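Local coordinates for protein N-alpha-acetyltransferase 35, NatC auxiliary subunit (Saccharomyces cerevisiae, PDB 6YGA) that serves as the auxiliary subunit of the NatC N-terminal acetyltransferase, which acetylates the N-terminal methionine of the L-A virus Gag protein, at residues B[312-317]-B[347-352]. Sequence-based numbering, arbitrary orientation.
Sequences LVDKAE and FIRDDR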
loop_
_atom_site.group_PDB
_atom_site.type_symbol
_atom_site.label_atom_id
_atom_site.label_comp_id
_atom_site.label_asym_id
_atom_site.label_seq_id
_atom_site.Cartn_x
_atom_site.Cartn_y
_atom_site.Cartn_z
ATOM N N LEU B 312 -7.921 23.199 -1.184
ATOM C CA LEU B 312 -7.231 24.351 -0.608
ATOM C C LEU B 312 -5.976 24.709 -1.392
ATOM O O LEU B 312 -5.554 25.871 -1.383
ATOM C CB LEU B 312 -6.865 24.084 0.852
ATOM C CG LEU B 312 -7.999 23.949 1.871
ATOM C CD1 LEU B 312 -7.454 23.567 3.243
ATOM C CD2 LEU B 312 -8.801 25.237 1.950
ATOM N N VAL B 313 -5.367 23.731 -2.067
ATOM C CA VAL B 313 -4.122 23.989 -2.778
ATOM C C VAL B 313 -4.331 24.948 -3.941
ATOM O O VAL B 313 -3.363 25.537 -4.435
ATOM C CB VAL B 313 -3.497 22.669 -3.260
ATOM C CG1 VAL B 313 -4.240 22.137 -4.476
ATOM C CG2 VAL B 313 -2.016 22.856 -3.559
ATOM N N ASP B 314 -5.577 25.132 -4.387
ATOM C CA ASP B 314 -5.845 26.082 -5.460
ATOM C C ASP B 314 -5.561 27.515 -5.024
ATOM O O ASP B 314 -5.286 28.376 -5.867
ATOM C CB ASP B 314 -7.292 25.932 -5.934
ATOM C CG ASP B 314 -7.618 26.826 -7.110
ATOM O OD1 ASP B 314 -7.009 26.644 -8.187
ATOM O OD2 ASP B 314 -8.489 27.707 -6.960
ATOM N N LYS B 315 -5.598 27.784 -3.720
ATOM C CA LYS B 315 -5.365 29.120 -3.185
ATOM C C LYS B 315 -3.888 29.466 -3.050
ATOM O O LYS B 315 -3.567 30.557 -2.566
ATOM C CB LYS B 315 -6.043 29.259 -1.820
ATOM C CG LYS B 315 -7.559 29.197 -1.869
ATOM C CD LYS B 315 -8.127 28.644 -0.573
ATOM C CE LYS B 315 -7.584 29.380 0.639
ATOM N NZ LYS B 315 -8.052 28.756 1.907
ATOM N N ALA B 316 -2.990 28.572 -3.453
ATOM C CA ALA B 316 -1.565 28.816 -3.284
ATOM C C ALA B 316 -1.095 29.935 -4.203
ATOM O O ALA B 316 -1.494 30.017 -5.368
ATOM C CB ALA B 316 -0.771 27.542 -3.559
ATOM N N GLU B 317 -0.244 30.804 -3.666
ATOM C CA GLU B 317 0.306 31.924 -4.411
ATOM C C GLU B 317 1.811 31.822 -4.613
ATOM O O GLU B 317 2.412 32.752 -5.161
ATOM C CB GLU B 317 -0.032 33.246 -3.708
ATOM C CG GLU B 317 -1.456 33.740 -3.935
ATOM C CD GLU B 317 -1.759 34.011 -5.399
ATOM O OE1 GLU B 317 -2.617 33.308 -5.974
ATOM O OE2 GLU B 317 -1.137 34.928 -5.979
ATOM N N PHE B 347 -4.140 18.960 -9.116
ATOM C CA PHE B 347 -2.923 19.766 -9.098
ATOM C C PHE B 347 -2.288 19.843 -10.482
ATOM O O PHE B 347 -1.854 20.919 -10.909
ATOM C CB PHE B 347 -1.944 19.181 -8.077
ATOM C CG PHE B 347 -0.765 20.057 -7.779
ATOM C CD1 PHE B 347 -0.923 21.248 -7.089
ATOM C CD2 PHE B 347 0.511 19.672 -8.159
ATOM C CE1 PHE B 347 0.170 22.051 -6.806
ATOM C CE2 PHE B 347 1.604 20.468 -7.876
ATOM C CZ PHE B 347 1.433 21.658 -7.199
ATOM N N ILE B 348 -2.230 18.719 -11.191
ATOM C CA ILE B 348 -1.672 18.633 -12.535
ATOM C C ILE B 348 -2.840 18.401 -13.481
ATOM O O ILE B 348 -3.426 17.311 -13.496
ATOM C CB ILE B 348 -0.632 17.511 -12.641
ATOM C CG1 ILE B 348 0.427 17.675 -11.550
ATOM C CG2 ILE B 348 0.001 17.488 -14.021
ATOM C CD1 ILE B 348 1.437 16.553 -11.499
ATOM N N ARG B 349 -3.174 19.412 -14.280
ATOM C CA ARG B 349 -4.471 19.489 -14.932
ATOM C C ARG B 349 -4.395 19.097 -16.410
ATOM O O ARG B 349 -3.347 18.709 -16.932
ATOM C CB ARG B 349 -5.053 20.891 -14.752
ATOM C CG ARG B 349 -5.330 21.230 -13.298
ATOM C CD ARG B 349 -6.072 22.541 -13.139
ATOM N NE ARG B 349 -6.419 22.763 -11.741
ATOM C CZ ARG B 349 -7.036 23.844 -11.276
ATOM N NH1 ARG B 349 -7.385 24.825 -12.099
ATOM N NH2 ARG B 349 -7.306 23.942 -9.982
ATOM N N ASP B 350 -5.542 19.211 -17.090
ATOM C CA ASP B 350 -5.676 18.677 -18.443
ATOM C C ASP B 350 -4.787 19.414 -19.435
ATOM O O ASP B 350 -4.156 18.787 -20.294
ATOM C CB ASP B 350 -7.135 18.752 -18.894
ATOM C CG ASP B 350 -8.015 17.742 -18.195
ATOM O OD1 ASP B 350 -7.522 16.640 -17.877
ATOM O OD2 ASP B 350 -9.203 18.051 -17.967
ATOM N N ASP B 351 -4.733 20.743 -19.345
ATOM C CA ASP B 351 -3.990 21.558 -20.297
ATOM C C ASP B 351 -2.491 21.583 -20.025
ATOM O O ASP B 351 -1.821 22.541 -20.429
ATOM C CB ASP B 351 -4.548 22.982 -20.311
ATOM C CG ASP B 351 -4.614 23.596 -18.928
ATOM O OD1 ASP B 351 -4.557 22.838 -17.938
ATOM O OD2 ASP B 351 -4.733 24.836 -18.832
ATOM N N ARG B 352 -1.962 20.554 -19.362
ATOM C CA ARG B 352 -0.537 20.460 -19.047
ATOM C C ARG B 352 -0.062 21.691 -18.277
ATOM O O ARG B 352 0.992 22.263 -18.562
ATOM C CB ARG B 352 0.295 20.246 -20.314
ATOM C CG ARG B 352 -0.040 18.964 -21.060
ATOM C CD ARG B 352 0.988 18.647 -22.137
ATOM N NE ARG B 352 2.218 18.083 -21.584
ATOM C CZ ARG B 352 3.337 18.771 -21.374
ATOM N NH1 ARG B 352 3.394 20.063 -21.672
ATOM N NH2 ARG B 352 4.403 18.165 -20.870
HETATM O O HOH W 1 -9.514 26.452 -10.240
#
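OD1 of D314 has three polar partners: NH2 of R349 reaches it at 3.3 Å in a salt bridge, a water donates to it at 3.2 Å, and NZ of K357 forms a second salt bridge. The direct hydrogen bond from NH2 is weak, bent to 132° at the hydrogen: the carboxylate and guanidinium planes are only 18° apart but not in line, and OD1 meets the guanidinium obliquely. The same water accepts from NH1 of R349 at 3.3 Å, so it bridges the two groups beside the direct bond. R349 reaches across with its chain extended from CG to NE, while D314 holds its CG anti to the backbone N (chi1 -176°), which brings OD1 within reach of NH2 of R349. NE of R349 is used elsewhere, on the carbonyl oxygen of F346, and cation-pi contacts with Y240 and F346 further fix the guanidinium. Deeper in, V313 and F347 meet as buried apolar side chains: the valine methyl CG2 approaches the CD1–CE1 bond of the ring obliquely, 4.0 Å from CE1. The ring also stacks on Y399 and touches T322, and V313 packs on F325 of helix 319-328. Polar bridge and apolar contact thus join the 3-10 turn after helix 298-311 to the C-terminal end of helix 337-347 and the loop that follows it, an inter-helix junction consistent with the TPR-like helical repeat region of this subunit.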